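Local coordinates for maternal effect protein oskar (Drosophila melanogaster, PDB 5A4A) that acts as a germline inducer and, through its SGNH-hydrolase-like OSK domain, probably binds RNA in the germ plasm, at residues 196-199 / 200-204; 20-24 / 25-29; 59-63 / 64-68; 166-170 / 171-175. All coordinates share one frame; numbering follows the deposited sequence.

Interaction 1 of 4, residues 196-199 / 200-204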
loop_
_atom_site.group_PDB
_atom_site.type_symbol
_atom_site.label_atom_id
_atom_site.label_comp_id
_atom_site.label_asym_id
_atom_site.label_seq_id
_atom_site.Cartn_x
_atom_site.Cartn_y
_atom_site.Cartn_z
ATOM N N GLN A 196 -11.173 -8.398 -6.617
ATOM C CA GLN A 196 -12.381 -8.580 -5.824
ATOM C C GLN A 196 -12.115 -9.392 -4.560
ATOM O O GLN A 196 -12.672 -9.082 -3.519
ATOM C CB GLN A 196 -13.550 -9.157 -6.636
ATOM C CG GLN A 196 -14.926 -8.805 -6.040
ATOM C CD GLN A 196 -15.153 -7.294 -5.861
ATOM O OE1 GLN A 196 -15.660 -6.850 -4.829
ATOM N NE2 GLN A 196 -14.795 -6.504 -6.879
ATOM N N ARG A 197 -11.244 -10.397 -4.635
ATOM C CA ARG A 197 -10.884 -11.160 -3.428
ATOM C C ARG A 197 -10.248 -10.273 -2.357
ATOM O O ARG A 197 -10.602 -10.373 -1.182
ATOM C CB ARG A 197 -9.974 -12.349 -3.754
ATOM C CG ARG A 197 -10.710 -13.524 -4.404
ATOM C CD ARG A 197 -9.738 -14.593 -4.917
ATOM N NE ARG A 197 -9.149 -15.390 -3.849
ATOM C CZ ARG A 197 -9.721 -16.472 -3.330
ATOM N NH1 ARG A 197 -10.904 -16.871 -3.767
ATOM N NH2 ARG A 197 -9.125 -17.146 -2.361
ATOM N N VAL A 198 -9.317 -9.415 -2.768
ATOM C CA VAL A 198 -8.617 -8.526 -1.826
ATOM C C VAL A 198 -9.592 -7.524 -1.222
ATOM O O VAL A 198 -9.623 -7.332 -0.008
ATOM C CB VAL A 198 -7.457 -7.772 -2.494
ATOM C CG1 VAL A 198 -6.946 -6.638 -1.594
ATOM C CG2 VAL A 198 -6.331 -8.741 -2.854
ATOM N N LEU A 199 -10.392 -6.903 -2.078
ATOM C CA LEU A 199 -11.368 -5.914 -1.637
ATOM C C LEU A 199 -12.342 -6.528 -0.628
ATOM O O LEU A 199 -12.635 -5.932 0.405
ATOM C CB LEU A 199 -12.115 -5.316 -2.840
ATOM C CG LEU A 199 -13.165 -4.248 -2.509
ATOM C CD1 LEU A 199 -12.533 -3.060 -1.795
ATOM C CD2 LEU A 199 -13.916 -3.786 -3.776
ATOM N N GLN A 200 -12.818 -7.735 -0.912
ATOM C CA GLN A 200 -13.745 -8.394 0.001
ATOM C C GLN A 200 -13.110 -8.807 1.325
ATOM O O GLN A 200 -13.756 -8.742 2.367
ATOM C CB GLN A 200 -14.436 -9.567 -0.686
ATOM C CG GLN A 200 -15.323 -9.102 -1.847
ATOM C CD GLN A 200 -16.384 -8.103 -1.400
ATOM O OE1 GLN A 200 -17.026 -8.289 -0.366
ATOM N NE2 GLN A 200 -16.565 -7.039 -2.175
ATOM N N VAL A 201 -11.846 -9.214 1.308
ATOM C CA VAL A 201 -11.171 -9.515 2.572
ATOM C C VAL A 201 -11.080 -8.263 3.447
ATOM O O VAL A 201 -11.302 -8.323 4.658
ATOM C CB VAL A 201 -9.754 -10.100 2.356
ATOM C CG1 VAL A 201 -8.976 -10.134 3.672
ATOM C CG2 VAL A 201 -9.843 -11.498 1.766
ATOM N N ILE A 202 -10.747 -7.132 2.831
ATOM C CA ILE A 202 -10.614 -5.873 3.567
ATOM C C ILE A 202 -11.963 -5.433 4.124
ATOM O O ILE A 202 -12.079 -5.108 5.311
ATOM C CB ILE A 202 -10.011 -4.754 2.685
ATOM C CG1 ILE A 202 -8.578 -5.114 2.275
ATOM C CG2 ILE A 202 -10.045 -3.404 3.428
ATOM C CD1 ILE A 202 -7.978 -4.171 1.192
ATOM N N GLU A 203 -12.995 -5.452 3.282
ATOM C CA GLU A 203 -14.311 -4.990 3.727
ATOM C C GLU A 203 -14.875 -5.864 4.838
ATOM O O GLU A 203 -15.388 -5.362 5.840
ATOM C CB GLU A 203 -15.310 -4.945 2.563
ATOM C CG GLU A 203 -15.010 -3.877 1.515
ATOM C CD GLU A 203 -16.223 -3.574 0.652
ATOM O OE1 GLU A 203 -17.307 -4.100 0.962
ATOM O OE2 GLU A 203 -16.104 -2.813 -0.327
ATOM N N THR A 204 -14.788 -7.177 4.662
ATOM C CA THR A 204 -15.408 -8.086 5.617
ATOM C C THR A 204 -14.677 -8.054 6.962
ATOM O O THR A 204 -15.261 -8.355 8.000
ATOM C CB THR A 204 -15.486 -9.516 5.069
ATOM O OG1 THR A 204 -14.171 -9.983 4.748
ATOM C CG2 THR A 204 -16.339 -9.539 3.813
#

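Interaction 2 of 4, residues 20-24 / 25-29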
loop_
_atom_site.group_PDB
_atom_site.type_symbol
_atom_site.label_atom_id
_atom_site.label_comp_id
_atom_site.label_asym_id
_atom_site.label_seq_id
_atom_site.Cartn_x
_atom_site.Cartn_y
_atom_site.Cartn_z
ATOM N N ALA A 20 -8.297 8.165 -3.716
ATOM C CA ALA A 20 -8.526 6.765 -3.376
ATOM C C ALA A 20 -9.071 6.628 -1.966
ATOM O O ALA A 20 -8.393 6.975 -1.009
ATOM C CB ALA A 20 -7.237 5.963 -3.519
ATOM N N TYR A 21 -10.310 6.147 -1.867
ATOM C CA TYR A 21 -10.968 5.864 -0.587
ATOM C C TYR A 21 -11.684 4.510 -0.642
ATOM O O TYR A 21 -12.182 4.096 -1.693
ATOM C CB TYR A 21 -12.025 6.927 -0.294
ATOM C CG TYR A 21 -11.551 8.160 0.443
ATOM C CD1 TYR A 21 -10.693 9.070 -0.163
ATOM C CD2 TYR A 21 -11.996 8.435 1.737
ATOM C CE1 TYR A 21 -10.278 10.208 0.496
ATOM C CE2 TYR A 21 -11.582 9.578 2.409
ATOM C CZ TYR A 21 -10.717 10.455 1.775
ATOM O OH TYR A 21 -10.291 11.594 2.416
ATOM N N LEU A 22 -11.778 3.843 0.502
ATOM C CA LEU A 22 -12.523 2.605 0.596
ATOM C C LEU A 22 -13.485 2.781 1.777
ATOM O O LEU A 22 -13.043 2.934 2.914
ATOM C CB LEU A 22 -11.534 1.456 0.825
ATOM C CG LEU A 22 -11.859 -0.037 0.684
ATOM C CD1 LEU A 22 -10.565 -0.822 0.523
ATOM C CD2 LEU A 22 -12.579 -0.555 1.873
ATOM N N LEU A 23 -14.789 2.817 1.497
ATOM C CA LEU A 23 -15.817 2.954 2.542
ATOM C C LEU A 23 -15.568 4.123 3.502
ATOM O O LEU A 23 -15.673 3.970 4.727
ATOM C CB LEU A 23 -15.958 1.659 3.343
ATOM C CG LEU A 23 -16.275 0.392 2.546
ATOM C CD1 LEU A 23 -16.366 -0.802 3.469
ATOM C CD2 LEU A 23 -17.568 0.558 1.741
ATOM N N ASP A 24 -15.235 5.274 2.927
ATOM C CA ASP A 24 -14.929 6.497 3.667
ATOM C C ASP A 24 -13.580 6.481 4.402
ATOM O O ASP A 24 -13.246 7.447 5.076
ATOM C CB ASP A 24 -16.076 6.914 4.609
ATOM C CG ASP A 24 -17.379 7.181 3.869
ATOM O OD1 ASP A 24 -17.346 7.830 2.800
ATOM O OD2 ASP A 24 -18.442 6.739 4.362
ATOM N N PHE A 25 -12.805 5.405 4.258
ATOM C CA PHE A 25 -11.424 5.391 4.745
ATOM C C PHE A 25 -10.462 5.808 3.633
ATOM O O PHE A 25 -10.472 5.209 2.560
ATOM C CB PHE A 25 -11.009 3.983 5.166
ATOM C CG PHE A 25 -11.774 3.426 6.343
ATOM C CD1 PHE A 25 -11.382 3.703 7.645
ATOM C CD2 PHE A 25 -12.855 2.589 6.141
ATOM C CE1 PHE A 25 -12.076 3.170 8.722
ATOM C CE2 PHE A 25 -13.553 2.056 7.214
ATOM C CZ PHE A 25 -13.161 2.348 8.500
ATOM N N PRO A 26 -9.597 6.804 3.888
ATOM C CA PRO A 26 -8.542 7.047 2.896
ATOM C C PRO A 26 -7.670 5.799 2.752
ATOM O O PRO A 26 -7.473 5.083 3.735
ATOM C CB PRO A 26 -7.718 8.179 3.527
ATOM C CG PRO A 26 -8.668 8.861 4.481
ATOM C CD PRO A 26 -9.519 7.734 5.030
ATOM N N LEU A 27 -7.199 5.537 1.539
ATOM C CA LEU A 27 -6.285 4.437 1.262
ATOM C C LEU A 27 -4.896 4.990 1.078
ATOM O O LEU A 27 -4.702 5.942 0.316
ATOM C CB LEU A 27 -6.681 3.731 -0.029
ATOM C CG LEU A 27 -7.967 2.927 0.001
ATOM C CD1 LEU A 27 -8.317 2.495 -1.409
ATOM C CD2 LEU A 27 -7.777 1.715 0.901
ATOM N N MET A 28 -3.920 4.378 1.738
ATOM C CA MET A 28 -2.527 4.749 1.493
ATOM C C MET A 28 -1.760 3.540 0.994
ATOM O O MET A 28 -1.824 2.477 1.588
ATOM C CB MET A 28 -1.864 5.296 2.758
ATOM C CG MET A 28 -0.394 5.656 2.531
ATOM S SD MET A 28 0.282 6.754 3.791
ATOM C CE MET A 28 0.373 5.678 5.226
ATOM N N GLY A 29 -1.041 3.686 -0.106
ATOM C CA GLY A 29 -0.338 2.539 -0.649
ATOM C C GLY A 29 0.388 2.886 -1.927
ATOM O O GLY A 29 0.542 4.047 -2.245
HETATM O O HOH W 1 -6.029 8.273 -0.306
#

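Interaction 3 of 4, residues 59-63 / 64-68. With SO4 (sulfate ion), chain G.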
loop_
_atom_site.group_PDB
_atom_site.type_symbol
_atom_site.label_atom_id
_atom_site.label_comp_id
_atom_site.label_asym_id
_atom_site.label_seq_id
_atom_site.Cartn_x
_atom_site.Cartn_y
_atom_site.Cartn_z
ATOM N N SER A 59 2.291 5.700 -7.026
ATOM C CA SER A 59 3.221 4.772 -7.654
ATOM C C SER A 59 4.627 4.945 -7.072
ATOM O O SER A 59 5.136 6.062 -6.982
ATOM C CB SER A 59 3.273 4.993 -9.172
ATOM O OG SER A 59 4.213 4.102 -9.760
ATOM N N GLY A 60 5.242 3.837 -6.667
ATOM C CA GLY A 60 6.586 3.881 -6.117
ATOM C C GLY A 60 6.687 4.334 -4.668
ATOM O O GLY A 60 7.791 4.614 -4.188
ATOM N N LEU A 61 5.558 4.402 -3.962
ATOM C CA LEU A 61 5.573 4.842 -2.563
ATOM C C LEU A 61 6.212 3.790 -1.655
ATOM O O LEU A 61 5.692 2.689 -1.499
ATOM C CB LEU A 61 4.157 5.156 -2.060
ATOM C CG LEU A 61 4.056 6.013 -0.789
ATOM C CD1 LEU A 61 4.469 7.471 -1.067
ATOM C CD2 LEU A 61 2.659 5.945 -0.187
ATOM N N THR A 62 7.345 4.135 -1.058
ATOM C CA THR A 62 7.966 3.260 -0.080
ATOM C C THR A 62 7.430 3.618 1.305
ATOM O O THR A 62 6.656 4.570 1.462
ATOM C CB THR A 62 9.484 3.450 -0.056
ATOM O OG1 THR A 62 9.761 4.823 0.236
ATOM C CG2 THR A 62 10.106 3.085 -1.421
ATOM N N ILE A 63 7.873 2.873 2.309
ATOM C CA ILE A 63 7.509 3.180 3.683
ATOM C C ILE A 63 7.991 4.590 4.036
ATOM O O ILE A 63 7.228 5.386 4.578
ATOM C CB ILE A 63 8.081 2.144 4.663
ATOM C CG1 ILE A 63 7.410 0.786 4.448
ATOM C CG2 ILE A 63 7.864 2.584 6.101
ATOM C CD1 ILE A 63 8.216 -0.386 5.006
ATOM N N ASN A 64 9.241 4.906 3.703
ATOM C CA ASN A 64 9.752 6.267 3.897
ATOM C C ASN A 64 9.000 7.303 3.066
ATOM O O ASN A 64 8.749 8.419 3.528
ATOM C CB ASN A 64 11.259 6.335 3.627
ATOM C CG ASN A 64 12.071 5.812 4.791
ATOM O OD1 ASN A 64 11.515 5.449 5.827
ATOM N ND2 ASN A 64 13.393 5.763 4.628
ATOM N N GLY A 65 8.624 6.931 1.845
ATOM C CA GLY A 65 7.784 7.791 1.029
ATOM C C GLY A 65 6.467 8.108 1.719
ATOM O O GLY A 65 5.979 9.239 1.652
ATOM N N ALA A 66 5.892 7.103 2.380
ATOM C CA ALA A 66 4.625 7.271 3.083
ATOM C C ALA A 66 4.814 8.198 4.281
ATOM O O ALA A 66 3.979 9.064 4.551
ATOM C CB ALA A 66 4.061 5.914 3.520
ATOM N N ARG A 67 5.926 8.019 4.988
ATOM C CA ARG A 67 6.274 8.879 6.117
ATOM C C ARG A 67 6.328 10.338 5.663
ATOM O O ARG A 67 5.781 11.227 6.329
ATOM C CB ARG A 67 7.621 8.448 6.715
ATOM C CG ARG A 67 7.575 7.150 7.532
ATOM C CD ARG A 67 8.975 6.671 7.934
ATOM N NE ARG A 67 9.633 7.566 8.890
ATOM C CZ ARG A 67 10.941 7.563 9.141
ATOM N NH1 ARG A 67 11.738 6.713 8.510
ATOM N NH2 ARG A 67 11.451 8.406 10.031
ATOM N N ASN A 68 6.979 10.577 4.526
ATOM C CA ASN A 68 7.045 11.921 3.943
ATOM C C ASN A 68 5.703 12.423 3.434
ATOM O O ASN A 68 5.363 13.600 3.609
ATOM C CB ASN A 68 8.075 11.987 2.805
ATOM C CG ASN A 68 9.503 11.868 3.301
ATOM O OD1 ASN A 68 9.803 12.199 4.448
ATOM N ND2 ASN A 68 10.393 11.387 2.435
HETATM S S SO4 G . 15.158 7.797 9.855
HETATM O O1 SO4 G . 15.908 8.697 8.978
HETATM O O2 SO4 G . 14.157 8.578 10.582
HETATM O O3 SO4 G . 14.510 6.769 9.039
HETATM O O4 SO4 G . 16.052 7.146 10.809
#

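Interaction 4 of 4, residues 166-170 / 171-175. With SO4 (sulfate ion), chain C; SO4 (sulfate ion), chain B.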
loop_
_atom_site.group_PDB
_atom_site.type_symbol
_atom_site.label_atom_id
_atom_site.label_comp_id
_atom_site.label_asym_id
_atom_site.label_seq_id
_atom_site.Cartn_x
_atom_site.Cartn_y
_atom_site.Cartn_z
ATOM N N GLY A 166 0.434 -22.836 -0.445
ATOM C CA GLY A 166 1.200 -21.638 -0.157
ATOM C C GLY A 166 1.802 -20.982 -1.384
ATOM O O GLY A 166 2.540 -19.997 -1.270
ATOM N N VAL A 167 1.490 -21.516 -2.560
ATOM C CA VAL A 167 1.950 -20.902 -3.808
ATOM C C VAL A 167 0.882 -19.985 -4.422
ATOM O O VAL A 167 -0.321 -20.237 -4.301
ATOM C CB VAL A 167 2.449 -21.954 -4.834
ATOM C CG1 VAL A 167 1.297 -22.786 -5.369
ATOM C CG2 VAL A 167 3.197 -21.278 -5.974
ATOM N N VAL A 168 1.348 -18.917 -5.061
ATOM C CA VAL A 168 0.485 -17.886 -5.626
ATOM C C VAL A 168 -0.602 -18.460 -6.541
ATOM O O VAL A 168 -0.363 -19.393 -7.318
ATOM C CB VAL A 168 1.329 -16.797 -6.342
ATOM C CG1 VAL A 168 2.228 -17.417 -7.389
ATOM C CG2 VAL A 168 0.447 -15.737 -6.964
ATOM N N ARG A 169 -1.815 -17.934 -6.405
ATOM C CA ARG A 169 -2.905 -18.308 -7.290
ATOM C C ARG A 169 -2.813 -17.473 -8.552
ATOM O O ARG A 169 -3.322 -16.352 -8.587
ATOM C CB ARG A 169 -4.247 -18.014 -6.631
ATOM C CG ARG A 169 -4.575 -18.868 -5.433
ATOM C CD ARG A 169 -5.914 -18.446 -4.860
ATOM N NE ARG A 169 -6.260 -19.193 -3.650
ATOM C CZ ARG A 169 -6.812 -20.400 -3.643
ATOM N NH1 ARG A 169 -7.078 -21.013 -4.784
ATOM N NH2 ARG A 169 -7.092 -20.999 -2.494
ATOM N N PHE A 170 -2.185 -18.001 -9.595
ATOM C CA PHE A 170 -2.033 -17.210 -10.809
ATOM C C PHE A 170 -3.351 -16.856 -11.481
ATOM O O PHE A 170 -3.403 -15.932 -12.290
ATOM C CB PHE A 170 -1.057 -17.852 -11.788
ATOM C CG PHE A 170 0.370 -17.617 -11.428
ATOM C CD1 PHE A 170 0.902 -16.339 -11.476
ATOM C CD2 PHE A 170 1.172 -18.661 -11.012
ATOM C CE1 PHE A 170 2.217 -16.108 -11.133
ATOM C CE2 PHE A 170 2.489 -18.437 -10.667
ATOM C CZ PHE A 170 3.012 -17.157 -10.729
ATOM N N ASP A 171 -4.423 -17.558 -11.127
ATOM C CA ASP A 171 -5.730 -17.214 -11.679
ATOM C C ASP A 171 -6.287 -15.911 -11.083
ATOM O O ASP A 171 -7.351 -15.437 -11.486
ATOM C CB ASP A 171 -6.721 -18.380 -11.544
ATOM C CG ASP A 171 -7.202 -18.587 -10.124
ATOM O OD1 ASP A 171 -6.497 -18.177 -9.176
ATOM O OD2 ASP A 171 -8.295 -19.169 -9.958
ATOM N N CYS A 172 -5.553 -15.329 -10.138
ATOM C CA CYS A 172 -5.919 -14.037 -9.551
ATOM C C CYS A 172 -5.024 -12.904 -10.052
ATOM O O CYS A 172 -5.125 -11.769 -9.572
ATOM C CB CYS A 172 -5.818 -14.105 -8.032
ATOM S SG CYS A 172 -7.058 -15.169 -7.264
ATOM N N PHE A 173 -4.138 -13.214 -10.994
ATOM C CA PHE A 173 -3.213 -12.220 -11.521
ATOM C C PHE A 173 -3.361 -12.113 -13.021
ATOM O O PHE A 173 -3.823 -13.048 -13.679
ATOM C CB PHE A 173 -1.764 -12.576 -11.170
ATOM C CG PHE A 173 -1.433 -12.382 -9.723
ATOM C CD1 PHE A 173 -1.867 -13.294 -8.768
ATOM C CD2 PHE A 173 -0.696 -11.280 -9.318
ATOM C CE1 PHE A 173 -1.577 -13.104 -7.426
ATOM C CE2 PHE A 173 -0.393 -11.081 -7.997
ATOM C CZ PHE A 173 -0.831 -12.000 -7.036
ATOM N N GLN A 174 -2.959 -10.965 -13.548
ATOM C CA GLN A 174 -2.907 -10.739 -14.990
ATOM C C GLN A 174 -1.818 -11.604 -15.621
ATOM O O GLN A 174 -0.977 -12.158 -14.914
ATOM C CB GLN A 174 -2.685 -9.249 -15.260
ATOM C CG GLN A 174 -3.914 -8.411 -14.883
ATOM C CD GLN A 174 -3.742 -6.927 -15.126
ATOM O OE1 GLN A 174 -2.625 -6.429 -15.281
ATOM N NE2 GLN A 174 -4.858 -6.206 -15.142
ATOM N N ALA A 175 -1.838 -11.720 -16.946
ATOM C CA ALA A 175 -0.933 -12.623 -17.662
ATOM C C ALA A 175 0.490 -12.087 -17.784
ATOM O O ALA A 175 1.452 -12.857 -17.734
ATOM C CB ALA A 175 -1.491 -12.947 -19.047
HETATM S S SO4 C . -3.209 -9.201 -19.185
HETATM O O1 SO4 C . -3.411 -9.452 -20.606
HETATM O O2 SO4 C . -3.831 -7.923 -18.817
HETATM O O3 SO4 C . -3.848 -10.285 -18.432
HETATM O O4 SO4 C . -1.776 -9.124 -18.899
HETATM S S SO4 B . -8.492 -7.743 -15.654
HETATM O O1 SO4 B . -8.028 -7.890 -17.028
HETATM O O2 SO4 B . -9.400 -6.611 -15.546
HETATM O O3 SO4 B . -9.210 -8.951 -15.247
HETATM O O4 SO4 B . -7.330 -7.511 -14.808
#

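Interaction 1 of 4, residues 196-199 / 200-204
Gln200 is tied to Gln196, one turn earlier on the same helix, by two bonds: one through the backbone and one through the side chains. Gln200 N donates to Gln196 O over 2.9 Å. Its NE2 then donates to Gln196 OE1 over 2.8 Å, fairly straight at 158° and with the donor lying in the carbonyl plane. The two amides are nearly coplanar, their planes 28° apart. Gln196 begins with CG anti to the backbone N (chi1 -155°), whereas CG of Gln200 lies beside its own N, and both chains bend at chi2, which brings the amide groups together.

The backbone donors that follow are satisfied in the regular i to i+4 manner. Val201 N reaches Arg197 O at 3.0 Å, Ile202 N reaches Val198 O at 3.1 Å, and Glu203 N reaches Leu199 O at 2.9 Å. Gln200 O is gripped twice by Thr204, by its N at 3.0 Å and by its hydroxyl OG1 at 2.7 Å. Arg197 finds its partner off the helix, where its NE donates to Cys160 O.

The apolar side is simpler. Val198 and Ile202 lie side by side, pointing the same way, with CG1 of the valine 3.9 Å from CD1 of the isoleucine. Leu199 and Ile202 also press on Leu22 of strand 21-22, joined by the aliphatic CG of Glu203. Polar side chains pair along the partly exposed flank of helix 192-204 while Val198, Leu199 and Ile202 are buried, the pattern of an amphipathic helix packed against the core of an alpha/beta domain.

Interaction 2 of 4, residues 20-24 / 25-29
Pro26 lies over the face of the Tyr21 ring: its CA sits 3.9 Å from the ring centroid and only 10° off the normal, a CH-pi contact. The proline ring extends from there toward the phenol end, with CG 3.6 Å from Tyr21 CE2. Because CG of the tyrosine is turned away from its own carbonyl carbon (chi1 -88°), the ring lies across to the neighbouring strand. A serine in place of Tyr21 would probably uncover Pro26 and open a gap on this face of the hairpin.

The two strands are joined by a type I' turn from Leu22 to Phe25, the tight connection of a two-residue beta hairpin, with Leu23 and Asp24 at its corners. Leu22 and Phe25 form the hydrogen-bonded pair. Leu22 N donates to Phe25 O at 2.8 Å, and in the return bond Phe25 N stands well above the carbonyl plane of Leu22. That same Leu22 O lies at the edge of the Phe25 ring, 3.3 Å from CD2.

Further along, Leu27 crosses Leu22, its CD2 3.8 Å from Leu22 CB. Leu27 N donates to Ala20 O at 3.2 Å, and a water donates to both Ala20 O and Leu27 O.

Interaction 3 of 4, residues 59-63 / 64-68
Leu61 lies against the backbone of Gly65, its CD1 3.5 Å from Gly65 C, an approach made possible by the glycine's lack of a side chain. The other methyl, CD2, rests 4.0 Å from Ala66 CB. Next to this close packing stands the N-cap of helix 63-71. Thr62 OG1 takes the N-H of Gly65 at 2.9 Å, and Thr62 O receives Ala66 N at 2.8 Å, so one residue satisfies two donors of the first turn. The cap depends on rotation: OG1 sits between the backbone N and the carbonyl carbon (chi1 58°), facing the helix start.

This buried packing gives way to the partly exposed Asn64 and Arg67, the latter with few contacts to residues 59-63. Arg67 CG passes Ile63 O, after which the chain bends at chi3 and the guanidinium turns outward. Its NH1 reaches Asn64 OD1 at 3.0 Å, from above the carbonyl plane. NH1 and NH2 together offer an edge to a sulfate, probably from the crystallisation liquor: NH1 bonds O3 at 178°, and NH2 bonds O2 at 2.8 Å and 174°. Ion pairs from Arg67 to Asp102 and Glu109 are long and weak.

Leu61 and Ala66 meet Met28 of strand 25-29, Thr62 touches helix 87-91, and Ile63 packs on Ile99 of helix 96-112 while its N is held by Asp89. The helix start is thus wedged between the sheet and two helices.

Interaction 4 of 4, residues 166-170 / 171-175
Arg169 and Cys172 are joined by the first bond of a short 3-10 turn in the loop between strand 154-155 and helix 192-204. Cys172 N donates to Arg169 O at 2.9 Å and Phe173 N to Phe170 O at 3.1 Å, each with the donor well above the carbonyl plane.

Of the apolar contacts, Val168 CG2 touches Phe173 CE1 at 3.4 Å, and Val168 CG1 stands over one face of the Phe170 ring, offset toward the rim. Arg169 O, a carbonyl oxygen, lies in plane at the edge of the Phe173 ring, which meets Trp190 roughly at right angles.

The charges of Asp171 and Arg169 stay apart: Asp171 CG, between its backbone N and carbonyl carbon (chi1 73°), turns OD1 back to Arg169 CB at 3.4 Å, but 5.3 Å from Arg169 NH1.

Two sulfates, probably from the crystallisation liquor, take short, straight bonds. Gln174 NE2 meets O4 of one at 2.8 Å and 178°, beside Lys192 N and Arg195 NH2. A leucine at Gln174 would probably leave that sulfate to its remaining donors and lose the weak bond to Tyr35 OH. The other, held by Ser176 N and Arg178 NH2, accepts at O3 from Ala175 N, 2.9 Å away.

In the fold
Interactions 2 and 3 lie nearest the middle of the domain, and they meet where Met28 packs against Leu61 and Ala66. Interaction 1 covers the hairpin of interaction 2 from outside: Leu199 CD1 touches Leu22 CD1 at 3.8 Å. The Arg197 end of interaction 1 reaches Cys172 of interaction 4, a surface loop farthest from the chain's centre. Interactions 3 and 4 lie on opposite sides of that centre. Chemistry follows position. Strand pairing and CH-pi packing dominate the hairpin, and capping the start of helix 63-71, whereas amide pairing marks the flank of helix 192-204. Sulfates gather at the periphery, at Arg67 and in the loop 166-175, consistent with a surface able to receive phosphates.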